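Local coordinates for protein geranyltranstransferase (Enterococcus faecalis, PDB 3P8L) that probably catalyses the magnesium-dependent condensation of isopentenyl diphosphate with geranyl diphosphate to give farnesyl diphosphate in isoprene biosynthesis, at residues L20-M25 / Y74-A78; S160-D165 / V181-K185. One frame throughout, in Å; residues are numbered along the deposited sequence.

Interaction 1. Residues L20-M25 / Y74-A78; sequences LVEKVM and YQVAA
Leu20 lies against one face of the Tyr74 ring. Leu20 CB sits 4.0 Å from the centroid of the Tyr74 ring and 22° off the ring normal, a CH-pi contact displaced toward the rim of the ring. The branch beyond follows the same face outward, bringing Leu20 CD1 to 3.5 Å from Tyr74 CZ and close to the phenolic oxygen. Val21 approaches from another direction: its CG2 lies in the ring plane, 3.9 Å from Tyr74 CD1 at the edge. With CG1 trans to the backbone N (chi1 -177°), the other methyl of Val21 reaches past the ring to the backbone, 3.6 Å from Ala78 N.

One turn further on, the partner is the small side chain of Ala78. Val24 CG1 meets Ala78 CB at 3.6 Å, and Met25 CG reaches the same methyl at an equal 3.6 Å. The segment axes approach to 8.5 Å with a crossing angle of -72°, so the helices meet over a short patch. Pro55 and Leu59 of helix 53-64 continue the apolar surface around Val21, and Leu131 of helix 114-133 does so around Val24 and Ala78.

The polar ends turn to other partners: Tyr74 OH is hydrogen-bonded to His17 ND1 and Gln75 OE1 to Gln136 N. Cohesion between the two segments therefore rests on dispersion and burial of apolar surface, while the face contact, edge contact and hydroxyl bond together should restrict rotation of the Tyr74 ring.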
ATOM      1  N   LEU A  20      20.998  -8.748   5.227  1.00 30.60           N
ATOM      2  CA  LEU A  20      20.090  -8.666   6.364  1.00 34.04           C
ATOM      3  C   LEU A  20      18.773  -7.996   5.949  1.00 38.58           C
ATOM      4  O   LEU A  20      17.717  -8.283   6.515  1.00 34.51           O
ATOM      5  CB  LEU A  20      20.742  -7.895   7.525  1.00 34.42           C
ATOM      6  CG  LEU A  20      22.149  -8.399   7.897  1.00 44.54           C
ATOM      7  CD1 LEU A  20      22.756  -7.605   9.021  1.00 51.75           C
ATOM      8  CD2 LEU A  20      22.035  -9.807   8.321  1.00 44.48           C
ATOM      9  N   VAL A  21      18.843  -7.092   4.974  1.00 36.53           N
ATOM     10  CA  VAL A  21      17.637  -6.481   4.440  1.00 32.25           C
ATOM     11  C   VAL A  21      16.838  -7.554   3.686  1.00 39.79           C
ATOM     12  O   VAL A  21      15.627  -7.692   3.903  1.00 32.56           O
ATOM     13  CB  VAL A  21      17.954  -5.281   3.541  1.00 38.99           C
ATOM     14  CG1 VAL A  21      16.664  -4.618   3.045  1.00 28.33           C
ATOM     15  CG2 VAL A  21      18.807  -4.257   4.308  1.00 34.98           C
ATOM     16  N   GLU A  22      17.526  -8.329   2.837  1.00 32.41           N
ATOM     17  CA  GLU A  22      16.871  -9.427   2.121  1.00 42.49           C
ATOM     18  C   GLU A  22      16.237 -10.422   3.110  1.00 38.65           C
ATOM     19  O   GLU A  22      15.094 -10.835   2.934  1.00 40.00           O
ATOM     20  CB  GLU A  22      17.846 -10.131   1.166  1.00 32.13           C
ATOM     21  CG  GLU A  22      17.230 -11.323   0.454  1.00 59.41           C
ATOM     22  CD  GLU A  22      17.898 -11.666  -0.863  1.00 73.56           C
ATOM     23  OE1 GLU A  22      18.294 -12.839  -1.023  1.00 81.46           O
ATOM     24  OE2 GLU A  22      18.007 -10.776  -1.738  1.00 78.30           O
ATOM     25  N   LYS A  23      16.961 -10.763   4.168  1.00 40.14           N
ATOM     26  CA  LYS A  23      16.426 -11.654   5.209  1.00 41.55           C
ATOM     27  C   LYS A  23      15.124 -11.128   5.852  1.00 38.38           C
ATOM     28  O   LYS A  23      14.157 -11.871   5.980  1.00 33.87           O
ATOM     29  CB  LYS A  23      17.491 -11.945   6.285  1.00 44.34           C
ATOM     30  CG  LYS A  23      17.109 -13.071   7.238  1.00 49.47           C
ATOM     31  CD  LYS A  23      18.021 -13.125   8.459  1.00 58.87           C
ATOM     32  CE  LYS A  23      17.896 -14.459   9.182  1.00 55.53           C
ATOM     33  NZ  LYS A  23      16.483 -14.819   9.529  1.00 48.76           N
ATOM     34  N   VAL A  24      15.095  -9.852   6.247  1.00 31.78           N
ATOM     35  CA  VAL A  24      13.857  -9.254   6.784  1.00 32.74           C
ATOM     36  C   VAL A  24      12.687  -9.397   5.782  1.00 35.01           C
ATOM     37  O   VAL A  24      11.590  -9.833   6.152  1.00 38.40           O
ATOM     38  CB  VAL A  24      14.070  -7.791   7.241  1.00 35.22           C
ATOM     39  CG1 VAL A  24      12.732  -7.107   7.568  1.00 29.34           C
ATOM     40  CG2 VAL A  24      15.014  -7.755   8.494  1.00 34.65           C
ATOM     41  N   MET A  25      12.965  -9.093   4.515  1.00 31.49           N
ATOM     42  CA  MET A  25      11.960  -9.131   3.444  1.00 38.91           C
ATOM     43  C   MET A  25      11.432 -10.548   3.284  1.00 38.51           C
ATOM     44  O   MET A  25      10.219 -10.775   3.349  1.00 34.73           O
ATOM     45  CB  MET A  25      12.555  -8.671   2.113  1.00 31.52           C
ATOM     46  CG  MET A  25      12.832  -7.184   1.994  1.00 37.10           C
ATOM     47  SD  MET A  25      13.560  -6.763   0.398  1.00 32.86           S
ATOM     48  CE  MET A  25      12.129  -6.774  -0.569  1.00 32.32           C
ATOM     49  N   TYR A  74      17.038  -2.028   9.350  1.00 33.02           N
ATOM     50  CA  TYR A  74      16.842  -3.075   8.353  1.00 38.99           C
ATOM     51  C   TYR A  74      15.384  -3.229   7.965  1.00 37.51           C
ATOM     52  O   TYR A  74      15.095  -3.493   6.801  1.00 41.34           O
ATOM     53  CB  TYR A  74      17.402  -4.423   8.814  1.00 34.58           C
ATOM     54  CG  TYR A  74      18.897  -4.397   9.077  1.00 43.58           C
ATOM     55  CD1 TYR A  74      19.803  -4.258   8.030  1.00 41.40           C
ATOM     56  CD2 TYR A  74      19.402  -4.507  10.382  1.00 49.00           C
ATOM     57  CE1 TYR A  74      21.183  -4.222   8.263  1.00 43.62           C
ATOM     58  CE2 TYR A  74      20.779  -4.467  10.633  1.00 40.13           C
ATOM     59  CZ  TYR A  74      21.654  -4.321   9.567  1.00 49.75           C
ATOM     60  OH  TYR A  74      22.997  -4.304   9.789  1.00 46.87           O
ATOM     61  N   GLN A  75      14.485  -3.063   8.938  1.00 37.65           N
ATOM     62  CA  GLN A  75      13.051  -3.098   8.707  1.00 37.86           C
ATOM     63  C   GLN A  75      12.581  -1.977   7.789  1.00 38.10           C
ATOM     64  O   GLN A  75      11.818  -2.243   6.850  1.00 37.60           O
ATOM     65  CB  GLN A  75      12.271  -3.122  10.029  1.00 33.24           C
ATOM     66  CG  GLN A  75      12.420  -4.470  10.738  1.00 36.00           C
ATOM     67  CD  GLN A  75      11.808  -4.499  12.118  1.00 37.55           C
ATOM     68  OE1 GLN A  75      11.849  -3.512  12.845  1.00 37.70           O
ATOM     69  NE2 GLN A  75      11.231  -5.635  12.482  1.00 37.28           N
ATOM     70  N   VAL A  76      13.040  -0.746   8.047  1.00 33.50           N
ATOM     71  CA  VAL A  76      12.747   0.400   7.181  1.00 34.78           C
ATOM     72  C   VAL A  76      13.309   0.194   5.769  1.00 37.47           C
ATOM     73  O   VAL A  76      12.629   0.495   4.785  1.00 38.03           O
ATOM     74  CB  VAL A  76      13.242   1.751   7.787  1.00 34.65           C
ATOM     75  CG1 VAL A  76      13.077   2.931   6.806  1.00 29.60           C
ATOM     76  CG2 VAL A  76      12.462   2.085   9.067  1.00 36.21           C
ATOM     77  N   ALA A  77      14.549  -0.308   5.687  1.00 36.39           N
ATOM     78  CA  ALA A  77      15.206  -0.574   4.417  1.00 34.40           C
ATOM     79  C   ALA A  77      14.404  -1.618   3.609  1.00 31.63           C
ATOM     80  O   ALA A  77      14.207  -1.447   2.422  1.00 29.51           O
ATOM     81  CB  ALA A  77      16.671  -1.032   4.618  1.00 29.56           C
ATOM     82  N   ALA A  78      13.910  -2.642   4.300  1.00 31.43           N
ATOM     83  CA  ALA A  78      13.144  -3.728   3.708  1.00 35.79           C
ATOM     84  C   ALA A  78      11.773  -3.278   3.184  1.00 33.74           C
ATOM     85  O   ALA A  78      11.377  -3.659   2.069  1.00 32.34           O
ATOM     86  CB  ALA A  78      13.019  -4.872   4.721  1.00 29.49           C
TER

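Interaction 2. Residues S160-D165 / V181-K185; sequences SGQMGD and VHEKK
Backbone-close packing comes first: Gly161 and Lys185 have their CA atoms 4.0 Å apart. With only hydrogen on the Gly161 CA, the segment axes come as near as 7.5 Å, running at 141° between their N-to-C directions. Lys184 CB rests 3.7 Å from Gly161 CA, and Lys185 CB lies 3.8 Å from Gly161 C, so two successive side-chain roots press on the glycine.

Apolar packing follows along the helix. Val181 spreads its two methyls: CG1 stands 3.8 Å from Gly161 O, whereas CG2 lies 3.9 Å from Gly164 C, again against main chain.

The charged pair is looser. Lys185 swings CG away from its own backbone N (chi1 -172°) and runs past Gln162 N to Asp165, where its CE is 3.4 Å from Asp165 OD2. A bend at chi4 (-77°) leaves Lys185 NZ 4.3 Å from Asp165 OD2, beyond a salt bridge, although electrostatic attraction probably remains. The same NZ forms a long, weak ion pair with Asp91 OD2.

Across the dimer interface, Ser160 OG is hydrogen-bonded to Asn35 N of the second subunit, besides Asn155 O of its own. The obliquely antiparallel helix pair belongs to the all-helical isoprenoid synthase fold; Asp91 opens the first aspartate-rich motif, and Lys185 occupies the place of the Lys-Thr motif lysine, which in related synthases contacts the allylic diphosphate, so this contact probably borders the substrate pocket.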
ATOM      1  N   SER A 160       1.809   8.962  -9.254  1.00 36.78           N
ATOM      2  CA  SER A 160       1.619  10.128 -10.145  1.00 42.56           C
ATOM      3  C   SER A 160       2.722  10.252 -11.180  1.00 39.32           C
ATOM      4  O   SER A 160       2.455  10.583 -12.332  1.00 46.50           O
ATOM      5  CB  SER A 160       1.503  11.424  -9.344  1.00 37.52           C
ATOM      6  OG  SER A 160       0.154  11.638  -8.976  1.00 40.15           O
ATOM      7  N   GLY A 161       3.951   9.948 -10.762  1.00 40.79           N
ATOM      8  CA  GLY A 161       5.113   9.894 -11.663  1.00 36.51           C
ATOM      9  C   GLY A 161       5.010   8.848 -12.764  1.00 44.35           C
ATOM     10  O   GLY A 161       5.358   9.130 -13.918  1.00 39.06           O
ATOM     11  N   GLN A 162       4.557   7.638 -12.405  1.00 42.72           N
ATOM     12  CA  GLN A 162       4.363   6.553 -13.365  0.50 41.16           C
ATOM     13  C   GLN A 162       3.291   6.957 -14.384  1.00 41.15           C
ATOM     14  O   GLN A 162       3.430   6.698 -15.591  1.00 44.37           O
ATOM     15  CB  GLN A 162       3.988   5.236 -12.645  0.50 39.70           C
ATOM     16  CG  GLN A 162       5.141   4.611 -11.816  0.50 36.48           C
ATOM     17  CD  GLN A 162       4.741   3.372 -11.001  0.50 44.39           C
ATOM     18  OE1 GLN A 162       3.632   3.275 -10.488  0.50 39.36           O
ATOM     19  NE2 GLN A 162       5.672   2.444 -10.854  0.50 52.52           N
ATOM     20  N   MET A 163       2.221   7.575 -13.887  1.00 40.40           N
ATOM     21  CA  MET A 163       1.155   8.063 -14.762  1.00 45.45           C
ATOM     22  C   MET A 163       1.683   9.157 -15.715  1.00 49.34           C
ATOM     23  O   MET A 163       1.441   9.097 -16.924  1.00 46.70           O
ATOM     24  CB  MET A 163      -0.067   8.532 -13.964  1.00 43.90           C
ATOM     25  CG  MET A 163      -1.318   8.819 -14.845  1.00 48.89           C
ATOM     26  SD  MET A 163      -2.252   7.392 -15.447  1.00 35.18           S
ATOM     27  CE  MET A 163      -1.345   6.889 -16.863  1.00 33.86           C
ATOM     28  N   GLY A 164       2.441  10.109 -15.165  1.00 45.35           N
ATOM     29  CA  GLY A 164       3.121  11.136 -15.955  1.00 48.32           C
ATOM     30  C   GLY A 164       4.014  10.572 -17.048  1.00 53.18           C
ATOM     31  O   GLY A 164       3.969  11.040 -18.190  1.00 53.30           O
ATOM     32  N   ASP A 165       4.805   9.553 -16.704  1.00 52.70           N
ATOM     33  CA  ASP A 165       5.720   8.899 -17.660  1.00 51.61           C
ATOM     34  C   ASP A 165       5.005   8.260 -18.852  1.00 53.17           C
ATOM     35  O   ASP A 165       5.465   8.373 -19.989  1.00 53.58           O
ATOM     36  CB  ASP A 165       6.597   7.852 -16.960  1.00 51.57           C
ATOM     37  CG  ASP A 165       7.849   7.501 -17.762  1.00 53.10           C
ATOM     38  OD1 ASP A 165       8.560   8.417 -18.220  1.00 58.11           O
ATOM     39  OD2 ASP A 165       8.137   6.300 -17.925  1.00 65.85           O
ATOM     40  N   VAL A 181       8.501  14.641 -13.918  1.00 55.58           N
ATOM     41  CA  VAL A 181       8.182  13.218 -14.032  1.00 57.46           C
ATOM     42  C   VAL A 181       9.220  12.367 -13.288  1.00 55.42           C
ATOM     43  O   VAL A 181       8.846  11.543 -12.450  1.00 53.17           O
ATOM     44  CB  VAL A 181       8.007  12.769 -15.508  1.00 53.33           C
ATOM     45  CG1 VAL A 181       8.069  11.239 -15.644  1.00 62.32           C
ATOM     46  CG2 VAL A 181       6.683  13.277 -16.054  1.00 52.25           C
ATOM     47  N   HIS A 182      10.509  12.602 -13.561  1.00 49.78           N
ATOM     48  CA  HIS A 182      11.592  11.843 -12.918  1.00 52.71           C
ATOM     49  C   HIS A 182      11.592  12.043 -11.412  1.00 48.24           C
ATOM     50  O   HIS A 182      11.813  11.097 -10.666  1.00 46.85           O
ATOM     51  CB  HIS A 182      12.971  12.200 -13.491  1.00 48.59           C
ATOM     52  CG  HIS A 182      13.228  11.637 -14.858  1.00 69.02           C
ATOM     53  ND1 HIS A 182      12.439  10.658 -15.428  1.00 79.29           N
ATOM     54  CD2 HIS A 182      14.211  11.894 -15.756  1.00 79.17           C
ATOM     55  CE1 HIS A 182      12.914  10.350 -16.622  1.00 86.82           C
ATOM     56  NE2 HIS A 182      13.990  11.084 -16.845  1.00 88.66           N
ATOM     57  N   GLU A 183      11.318  13.274 -10.988  1.00 45.15           N
ATOM     58  CA  GLU A 183      11.252  13.642  -9.579  1.00 49.38           C
ATOM     59  C   GLU A 183      10.190  12.867  -8.803  1.00 48.23           C
ATOM     60  O   GLU A 183      10.379  12.546  -7.626  1.00 45.55           O
ATOM     61  CB  GLU A 183      10.930  15.124  -9.475  1.00 53.13           C
ATOM     62  CG  GLU A 183      11.405  15.816  -8.232  1.00 64.68           C
ATOM     63  CD  GLU A 183      11.497  17.315  -8.462  1.00 86.77           C
ATOM     64  OE1 GLU A 183      12.331  17.742  -9.296  1.00 84.96           O
ATOM     65  OE2 GLU A 183      10.722  18.064  -7.827  1.00 94.58           O
ATOM     66  N   LYS A 184       9.054  12.605  -9.440  1.00 47.13           N
ATOM     67  CA  LYS A 184       7.993  11.857  -8.758  1.00 49.97           C
ATOM     68  C   LYS A 184       8.195  10.350  -8.909  1.00 46.35           C
ATOM     69  O   LYS A 184       8.097   9.619  -7.933  1.00 49.85           O
ATOM     70  CB  LYS A 184       6.597  12.293  -9.217  1.00 51.50           C
ATOM     71  CG  LYS A 184       6.189  13.688  -8.723  1.00 59.56           C
ATOM     72  CD  LYS A 184       4.767  14.061  -9.149  1.00 73.05           C
ATOM     73  CE  LYS A 184       4.678  14.472 -10.623  1.00 81.19           C
ATOM     74  NZ  LYS A 184       5.239  15.832 -10.870  1.00 83.82           N
ATOM     75  N   LYS A 185       8.533   9.907 -10.115  1.00 45.11           N
ATOM     76  CA  LYS A 185       8.647   8.477 -10.425  1.00 46.46           C
ATOM     77  C   LYS A 185       9.880   7.802  -9.787  1.00 45.52           C
ATOM     78  O   LYS A 185       9.811   6.651  -9.359  1.00 44.13           O
ATOM     79  CB  LYS A 185       8.675   8.293 -11.941  1.00 43.43           C
ATOM     80  CG  LYS A 185       8.592   6.863 -12.458  1.00 49.09           C
ATOM     81  CD  LYS A 185       9.152   6.795 -13.875  1.00 58.23           C
ATOM     82  CE  LYS A 185       8.634   5.600 -14.669  1.00 61.34           C
ATOM     83  NZ  LYS A 185       9.295   4.323 -14.289  1.00 65.16           N
TER

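From the N terminus, helix 13-31 leads off, and interaction 1 brings it against the early turns of helix 71-92, closing a loop of 48 residues that includes helices 36-47 and 53-64. The chain then passes through helices 114-133 and 139-153 before interaction 2 closes a shorter loop of 15 residues between helices 158-167 and 175-200. The two loops are in series, neither nested nor crossed. The centres of interactions 1 and 2 lie about 26 Å apart, on opposite sides of the chain's centre, and their nearest atoms are about 15 Å apart. Helix 71-92 nevertheless joins the two regions: 74-78 lies near its start, whereas Asp91, beside Lys185, lies near its end.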